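Local coordinates for putative nucleic acid-binding lipoprotein (Klebsiella pneumoniae subsp. pneumoniae MGH 78578, PDB 3F1Z) that is of unknown function but adopts an OB-fold and probably binds nucleic acids, at residues D19-M24 and W51-G56; V57-R62 and T76-Q81. All blocks are in the same frame, centred on the assembly; numbering follows the deposited sequence.

Interaction 1 of 2, residues D19-M24 and W51-G56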
ATOM      1  N   ASP A  19      14.077  11.387  -5.568  1.00 65.16           N
ATOM      2  CA  ASP A  19      13.782  11.959  -6.887  1.00 63.14           C
ATOM      3  C   ASP A  19      13.020  10.974  -7.798  1.00 61.32           C
ATOM      4  O   ASP A  19      12.211  11.409  -8.613  1.00 61.62           O
ATOM      5  CB  ASP A  19      15.034  12.593  -7.558  1.00 64.87           C
ATOM      6  CG  ASP A  19      16.236  11.647  -7.614  1.00 65.74           C
ATOM      7  OD1 ASP A  19      16.137  10.505  -7.074  1.00 66.35           O
ATOM      8  OD2 ASP A  19      17.276  12.066  -8.187  1.00 65.66           O
ATOM      9  N   ALA A  20      13.258   9.670  -7.658  1.00 58.49           N
ATOM     10  CA  ALA A  20      12.496   8.668  -8.416  1.00 57.21           C
ATOM     11  C   ALA A  20      11.026   8.693  -7.967  1.00 54.19           C
ATOM     12  O   ALA A  20      10.117   8.520  -8.767  1.00 53.51           O
ATOM     13  CB  ALA A  20      13.082   7.267  -8.223  1.00 56.16           C
ATOM     14  N   VAL A  21      10.822   8.911  -6.674  1.00 51.76           N
ATOM     15  CA  VAL A  21       9.496   8.978  -6.071  1.00 50.29           C
ATOM     16  C   VAL A  21       8.722  10.214  -6.543  1.00 49.30           C
ATOM     17  O   VAL A  21       7.551  10.105  -6.930  1.00 47.96           O
ATOM     18  CB  VAL A  21       9.593   8.972  -4.535  1.00 49.57           C
ATOM     19  CG1 VAL A  21       8.370   9.622  -3.904  1.00 48.92           C
ATOM     20  CG2 VAL A  21       9.860   7.542  -4.018  1.00 49.06           C
ATOM     21  N   ALA A  22       9.370  11.378  -6.522  1.00 47.92           N
ATOM     22  CA  ALA A  22       8.719  12.604  -6.997  1.00 47.36           C
ATOM     23  C   ALA A  22       8.348  12.469  -8.474  1.00 46.85           C
ATOM     24  O   ALA A  22       7.386  13.068  -8.940  1.00 47.98           O
ATOM     25  CB  ALA A  22       9.610  13.804  -6.794  1.00 46.86           C
ATOM     26  N   SER A  23       9.112  11.673  -9.208  1.00 45.29           N
ATOM     27  CA  SER A  23       8.857  11.442 -10.627  1.00 44.21           C
ATOM     28  C   SER A  23       7.675  10.503 -10.981  1.00 43.05           C
ATOM     29  O   SER A  23       7.246  10.483 -12.126  1.00 43.75           O
ATOM     30  CB  SER A  23      10.162  10.964 -11.301  1.00 45.42           C
ATOM     31  OG  SER A  23       9.950   9.720 -11.966  1.00 47.24           O
HETATM   32  N   MSE A  24       7.175   9.725 -10.024  1.00 41.01           N
HETATM   33  CA  MSE A  24       6.063   8.790 -10.247  1.00 39.50           C
HETATM   34  C   MSE A  24       4.670   9.454 -10.218  1.00 37.69           C
HETATM   35  O   MSE A  24       4.441  10.399  -9.492  1.00 37.00           O
HETATM   36  CB  MSE A  24       6.083   7.699  -9.156  1.00 38.64           C
HETATM   37  CG  MSE A  24       7.369   6.861  -9.043  1.00 38.36           C
HETATM   38 SE   MSE A  24       7.413   5.796  -7.397  0.75 39.00          SE
HETATM   39  CE  MSE A  24       6.064   4.591  -7.894  1.00 36.15           C
ATOM     40  N   TRP A  51       6.521  -0.699  -8.582  1.00 31.77           N
ATOM     41  CA  TRP A  51       6.264   0.168  -7.459  1.00 30.68           C
ATOM     42  C   TRP A  51       5.162   1.109  -7.835  1.00 30.01           C
ATOM     43  O   TRP A  51       5.146   1.604  -8.933  1.00 30.76           O
ATOM     44  CB  TRP A  51       7.526   0.960  -7.134  1.00 30.48           C
ATOM     45  CG  TRP A  51       8.669   0.103  -6.651  1.00 30.44           C
ATOM     46  CD1 TRP A  51       9.603  -0.529  -7.435  1.00 30.58           C
ATOM     47  CD2 TRP A  51       9.007  -0.202  -5.295  1.00 28.72           C
ATOM     48  NE1 TRP A  51      10.506  -1.202  -6.638  1.00 30.49           N
ATOM     49  CE2 TRP A  51      10.158  -1.024  -5.323  1.00 29.73           C
ATOM     50  CE3 TRP A  51       8.443   0.124  -4.064  1.00 29.80           C
ATOM     51  CZ2 TRP A  51      10.755  -1.526  -4.162  1.00 29.76           C
ATOM     52  CZ3 TRP A  51       9.027  -0.377  -2.898  1.00 30.35           C
ATOM     53  CH2 TRP A  51      10.184  -1.184  -2.956  1.00 30.40           C
ATOM     54  N   VAL A  52       4.237   1.357  -6.922  1.00 29.49           N
ATOM     55  CA  VAL A  52       3.181   2.293  -7.162  1.00 28.54           C
ATOM     56  C   VAL A  52       3.111   3.279  -6.004  1.00 28.63           C
ATOM     57  O   VAL A  52       3.456   2.932  -4.886  1.00 29.07           O
ATOM     58  CB  VAL A  52       1.840   1.580  -7.406  1.00 28.63           C
ATOM     59  CG1 VAL A  52       1.920   0.739  -8.733  1.00 27.45           C
ATOM     60  CG2 VAL A  52       1.437   0.763  -6.219  1.00 27.66           C
ATOM     61  N   LYS A  53       2.680   4.504  -6.299  1.00 28.71           N
ATOM     62  CA  LYS A  53       2.530   5.587  -5.322  1.00 30.28           C
ATOM     63  C   LYS A  53       1.028   5.871  -5.218  1.00 30.18           C
ATOM     64  O   LYS A  53       0.396   6.362  -6.177  1.00 31.40           O
ATOM     65  CB  LYS A  53       3.340   6.812  -5.783  1.00 30.78           C
ATOM     66  CG  LYS A  53       3.362   7.917  -4.763  1.00 31.61           C
ATOM     67  CD  LYS A  53       4.433   8.973  -5.010  1.00 31.69           C
ATOM     68  CE  LYS A  53       4.057   9.978  -6.032  1.00 33.08           C
ATOM     69  NZ  LYS A  53       5.039  11.118  -6.043  1.00 32.48           N
ATOM     70  N   VAL A  54       0.433   5.509  -4.087  1.00 30.75           N
ATOM     71  CA  VAL A  54      -1.042   5.577  -3.914  1.00 29.22           C
ATOM     72  C   VAL A  54      -1.394   6.547  -2.800  1.00 30.37           C
ATOM     73  O   VAL A  54      -0.796   6.515  -1.724  1.00 31.61           O
ATOM     74  CB  VAL A  54      -1.633   4.186  -3.599  1.00 28.63           C
ATOM     75  CG1 VAL A  54      -3.202   4.219  -3.509  1.00 28.47           C
ATOM     76  CG2 VAL A  54      -1.188   3.164  -4.627  1.00 26.68           C
ATOM     77  N   ARG A  55      -2.371   7.410  -3.070  1.00 31.37           N
ATOM     78  CA  ARG A  55      -2.831   8.428  -2.128  1.00 32.03           C
ATOM     79  C   ARG A  55      -4.206   8.025  -1.629  1.00 31.65           C
ATOM     80  O   ARG A  55      -5.009   7.504  -2.398  1.00 32.83           O
ATOM     81  CB  ARG A  55      -2.883   9.757  -2.847  1.00 32.25           C
ATOM     82  CG  ARG A  55      -3.402  10.939  -2.064  1.00 33.23           C
ATOM     83  CD  ARG A  55      -3.124  12.173  -2.898  1.00 33.89           C
ATOM     84  NE  ARG A  55      -3.531  13.402  -2.258  1.00 34.39           N
ATOM     85  CZ  ARG A  55      -4.758  13.848  -2.321  1.00 34.66           C
ATOM     86  NH1 ARG A  55      -5.623  13.142  -2.984  1.00 36.49           N
ATOM     87  NH2 ARG A  55      -5.121  14.958  -1.733  1.00 33.75           N
ATOM     88  N   GLY A  56      -4.482   8.262  -0.350  1.00 31.72           N
ATOM     89  CA  GLY A  56      -5.748   7.812   0.266  1.00 30.85           C
ATOM     90  C   GLY A  56      -5.857   8.193   1.733  1.00 30.04           C
ATOM     91  O   GLY A  56      -5.009   8.875   2.263  1.00 29.36           O
TER
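The short helix 18-22, near the start of the modelled chain, is tied at its C-terminal end to the first half of strand 51-65, a long strand of the OB-fold, and Lys53 and Met24 carry most of the contact. Lys53 rises from the strand with CG anti to the backbone N (chi1 -174°), then bends at chi3, which turns its ammonium group to the last turn of the helix. There NZ donates to Val21 O at 2.9 Å, coming from above the carbonyl plane. Met24 N gives that same oxygen a second hydrogen bond, 3.1 Å long, from the opposite face. On the way, Lys53 CD passes Val21 CG1 at 4.1 Å, the two side chains crossing at about a right angle, and Lys53 CE lies 3.5 Å from Met24 O.

Met24, a selenomethionine, reaches back to the strand. Its chain bends at chi3 (70°) to lay the terminal methyl CE against Trp51 O and, 4.0 Å away, Trp51 CB; the indole itself leads off toward Val112 and Gln114 of strand 108-114. The same methyl meets Lys53 CB at 4.1 Å.

Val132 also packs on Val21 and Lys53. By reaching Val21 O, the buried lysine brings its charge to the carbonyl end of the helix, where the partial negative charge of the last turn would be expected to favour the ammonium form.

Interaction 2 of 2, residues V57-R62 and T76-Q81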
ATOM      1  N   VAL A  57      -6.931   7.768   2.377  1.00 29.68           N
ATOM      2  CA  VAL A  57      -7.145   8.064   3.768  1.00 29.57           C
ATOM      3  C   VAL A  57      -6.873   6.800   4.552  1.00 29.95           C
ATOM      4  O   VAL A  57      -7.440   5.748   4.268  1.00 30.60           O
ATOM      5  CB  VAL A  57      -8.588   8.563   4.079  1.00 29.35           C
ATOM      6  CG1 VAL A  57      -8.739   8.769   5.562  1.00 28.90           C
ATOM      7  CG2 VAL A  57      -8.892   9.863   3.371  1.00 27.87           C
ATOM      8  N   ILE A  58      -6.004   6.929   5.550  1.00 29.30           N
ATOM      9  CA  ILE A  58      -5.640   5.838   6.392  1.00 28.18           C
ATOM     10  C   ILE A  58      -6.818   5.599   7.328  1.00 29.79           C
ATOM     11  O   ILE A  58      -7.291   6.532   7.970  1.00 29.59           O
ATOM     12  CB  ILE A  58      -4.371   6.149   7.189  1.00 27.29           C
ATOM     13  CG1 ILE A  58      -3.202   6.394   6.225  1.00 27.43           C
ATOM     14  CG2 ILE A  58      -4.034   4.990   8.160  1.00 26.75           C
ATOM     15  CD1 ILE A  58      -2.952   5.250   5.207  1.00 26.58           C
ATOM     16  N   VAL A  59      -7.290   4.355   7.374  1.00 29.62           N
ATOM     17  CA  VAL A  59      -8.398   3.972   8.230  1.00 30.14           C
ATOM     18  C   VAL A  59      -8.017   2.926   9.287  1.00 30.92           C
ATOM     19  O   VAL A  59      -8.823   2.614  10.169  1.00 30.42           O
ATOM     20  CB  VAL A  59      -9.604   3.443   7.417  1.00 29.51           C
ATOM     21  CG1 VAL A  59     -10.204   4.586   6.610  1.00 29.19           C
ATOM     22  CG2 VAL A  59      -9.190   2.311   6.539  1.00 29.00           C
ATOM     23  N   ASP A  60      -6.822   2.358   9.197  1.00 31.28           N
ATOM     24  CA  ASP A  60      -6.387   1.460  10.239  1.00 31.19           C
ATOM     25  C   ASP A  60      -4.884   1.313  10.175  1.00 31.28           C
ATOM     26  O   ASP A  60      -4.308   1.221   9.100  1.00 30.02           O
ATOM     27  CB  ASP A  60      -7.059   0.102  10.129  1.00 32.61           C
ATOM     28  CG  ASP A  60      -6.758  -0.796  11.328  1.00 35.81           C
ATOM     29  OD1 ASP A  60      -7.296  -0.496  12.427  1.00 36.96           O
ATOM     30  OD2 ASP A  60      -5.990  -1.805  11.169  1.00 36.42           O
ATOM     31  N   ILE A  61      -4.273   1.287  11.358  1.00 31.37           N
ATOM     32  CA  ILE A  61      -2.849   1.098  11.557  1.00 29.98           C
ATOM     33  C   ILE A  61      -2.777   0.089  12.702  1.00 30.63           C
ATOM     34  O   ILE A  61      -3.429   0.285  13.729  1.00 30.31           O
ATOM     35  CB  ILE A  61      -2.170   2.374  12.028  1.00 29.76           C
ATOM     36  CG1 ILE A  61      -2.311   3.492  10.977  1.00 28.88           C
ATOM     37  CG2 ILE A  61      -0.728   2.063  12.365  1.00 27.71           C
ATOM     38  CD1 ILE A  61      -2.116   4.882  11.513  1.00 28.69           C
ATOM     39  N   ARG A  62      -1.949  -0.936  12.576  1.00 29.09           N
ATOM     40  CA  ARG A  62      -1.974  -1.986  13.545  1.00 30.97           C
ATOM     41  C   ARG A  62      -0.645  -2.691  13.594  1.00 31.81           C
ATOM     42  O   ARG A  62      -0.077  -2.995  12.554  1.00 31.37           O
ATOM     43  CB  ARG A  62      -2.975  -2.948  12.989  1.00 32.99           C
ATOM     44  CG  ARG A  62      -3.462  -3.940  13.850  1.00 34.86           C
ATOM     45  CD  ARG A  62      -4.581  -4.646  13.160  1.00 34.65           C
ATOM     46  NE  ARG A  62      -5.765  -3.804  13.135  1.00 35.32           N
ATOM     47  CZ  ARG A  62      -6.811  -3.938  13.929  1.00 33.77           C
ATOM     48  NH1 ARG A  62      -6.844  -4.858  14.850  1.00 34.07           N
ATOM     49  NH2 ARG A  62      -7.821  -3.123  13.795  1.00 33.97           N
ATOM     50  N   THR A  76      -3.972   0.266   6.504  1.00 31.27           N
ATOM     51  CA  THR A  76      -5.094   0.104   5.589  1.00 30.50           C
ATOM     52  C   THR A  76      -5.543   1.479   5.132  1.00 30.24           C
ATOM     53  O   THR A  76      -5.701   2.387   5.951  1.00 30.30           O
ATOM     54  CB  THR A  76      -6.282  -0.602   6.258  1.00 30.81           C
ATOM     55  OG1 THR A  76      -5.825  -1.790   6.874  1.00 32.20           O
ATOM     56  CG2 THR A  76      -7.383  -0.955   5.259  1.00 30.37           C
HETATM   57  N   MSE A  77      -5.839   1.590   3.838  1.00 29.87           N
HETATM   58  CA  MSE A  77      -6.131   2.864   3.199  1.00 29.26           C
HETATM   59  C   MSE A  77      -7.407   2.768   2.403  1.00 29.76           C
HETATM   60  O   MSE A  77      -7.612   1.767   1.704  1.00 29.21           O
HETATM   61  CB  MSE A  77      -4.962   3.182   2.252  1.00 28.96           C
HETATM   62  CG  MSE A  77      -5.029   4.519   1.592  1.00 29.00           C
HETATM   63 SE   MSE A  77      -3.697   4.747   0.176  0.75 26.62          SE
HETATM   64  CE  MSE A  77      -2.236   5.478   1.264  1.00 28.51           C
ATOM     65  N   ARG A  78      -8.270   3.786   2.499  1.00 29.70           N
ATOM     66  CA  ARG A  78      -9.461   3.828   1.645  1.00 30.19           C
ATOM     67  C   ARG A  78      -9.325   4.956   0.616  1.00 29.51           C
ATOM     68  O   ARG A  78      -8.540   5.887   0.819  1.00 26.64           O
ATOM     69  CB  ARG A  78     -10.717   4.073   2.461  1.00 31.39           C
ATOM     70  CG  ARG A  78     -10.813   5.452   3.109  1.00 31.84           C
ATOM     71  CD  ARG A  78     -12.265   5.719   3.500  1.00 32.65           C
ATOM     72  NE  ARG A  78     -12.425   6.908   4.319  1.00 32.92           N
ATOM     73  CZ  ARG A  78     -12.476   8.148   3.856  1.00 34.36           C
ATOM     74  NH1 ARG A  78     -12.371   8.406   2.549  1.00 35.22           N
ATOM     75  NH2 ARG A  78     -12.623   9.152   4.716  1.00 34.41           N
ATOM     76  N   ASP A  79     -10.111   4.893  -0.460  1.00 29.61           N
ATOM     77  CA  ASP A  79     -10.108   5.960  -1.445  1.00 30.37           C
ATOM     78  C   ASP A  79     -10.471   7.315  -0.789  1.00 31.61           C
ATOM     79  O   ASP A  79     -11.412   7.425  -0.009  1.00 31.18           O
ATOM     80  CB  ASP A  79     -11.107   5.688  -2.540  1.00 30.33           C
ATOM     81  CG  ASP A  79     -10.937   6.637  -3.722  1.00 30.56           C
ATOM     82  OD1 ASP A  79     -10.087   6.326  -4.600  1.00 28.70           O
ATOM     83  OD2 ASP A  79     -11.665   7.679  -3.764  1.00 31.01           O
ATOM     84  N   GLU A  80      -9.721   8.342  -1.130  1.00 32.81           N
ATOM     85  CA  GLU A  80      -9.946   9.677  -0.590  1.00 34.72           C
ATOM     86  C   GLU A  80     -11.333  10.247  -0.869  1.00 35.72           C
ATOM     87  O   GLU A  80     -11.843  11.041  -0.083  1.00 36.63           O
ATOM     88  CB  GLU A  80      -8.937  10.643  -1.184  1.00 35.06           C
ATOM     89  CG  GLU A  80      -8.979  12.014  -0.572  1.00 36.30           C
ATOM     90  CD  GLU A  80      -8.644  13.042  -1.559  1.00 35.96           C
ATOM     91  OE1 GLU A  80      -8.296  12.612  -2.647  1.00 36.34           O
ATOM     92  OE2 GLU A  80      -8.758  14.248  -1.283  1.00 35.89           O
ATOM     93  N   GLN A  81     -11.940   9.889  -1.986  1.00 37.36           N
ATOM     94  CA  GLN A  81     -13.266  10.400  -2.292  1.00 40.22           C
ATOM     95  C   GLN A  81     -14.304   9.263  -2.262  1.00 39.94           C
ATOM     96  O   GLN A  81     -15.349   9.391  -2.860  1.00 39.56           O
ATOM     97  CB  GLN A  81     -13.245  11.082  -3.679  1.00 41.10           C
ATOM     98  CG  GLN A  81     -12.169  12.194  -3.872  1.00 42.30           C
ATOM     99  CD  GLN A  81     -12.271  12.888  -5.269  1.00 44.40           C
ATOM    100  OE1 GLN A  81     -12.516  14.124  -5.366  1.00 46.00           O
ATOM    101  NE2 GLN A  81     -12.140  12.080  -6.359  1.00 44.57           N
TER
HETATM  102  O   HOH W   1      -4.449  -2.016   9.153  1.00 20.18           O
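Val57, Thr76 and Arg78 lose the most surface where strands 51-65 and 71-78 pair as an antiparallel hairpin. Val57 and Arg78 form a hydrogen-bonded pair, with Val57 N to Arg78 O at 2.9 Å and Arg78 N to Val57 O at 2.8 Å. Arg78 CG sits between the backbone N and the carbonyl carbon (chi1 67°) and the chain then runs extended to NE, which lays the guanidinium flat over Val57, whose CB sits 3.9 Å above the centre of the plane. Arg78 NH1 donates in the guanidinium plane to Asp79 O, which steadies that rotation, while Val59 CG1 packs on Arg78 CG at 3.7 Å.

A classic beta bulge follows, Val59 and Asp60 both facing Thr76. Thr76 O takes a bond of 2.9 Å from Val59 N and a weak one of 3.4 Å from Asp60 N; Thr76 N returns one to Asp60 O at 2.8 Å. Arg62 grips the Asp60 carboxylate side-on through NE and NH2.

On the other face, Ile58 CD1 touches the methyl CE of selenomethionine Met77 at 4.0 Å. This side turns inward, Met77 packing against Val29 of helix 29-38, Phe90 of strand 88-93 and Ile111 of strand 108-114, and Ile58 against Ala109.

From the N terminus, interaction 1 closes first: the chain leaves helix 18-22, runs through strand 26-28 and helices 29-38 and 40-47, and returns as strand 51-65. Interaction 2 opens farther along that same strand and closes the hairpin with strand 71-78, so the two loops follow in series, neither nested nor crossed. Their centres are about 17 Å apart, yet residues 54-56 of the shared strand touch segment 76-81. Arg55 NH1 makes a salt bridge to Glu80 OE1 at 2.7 Å, and Met77 packs on Val54, Arg55 and Gly56. Strand 51-65 thereby connects the N-terminal helix to the hairpin within the OB-fold sheet.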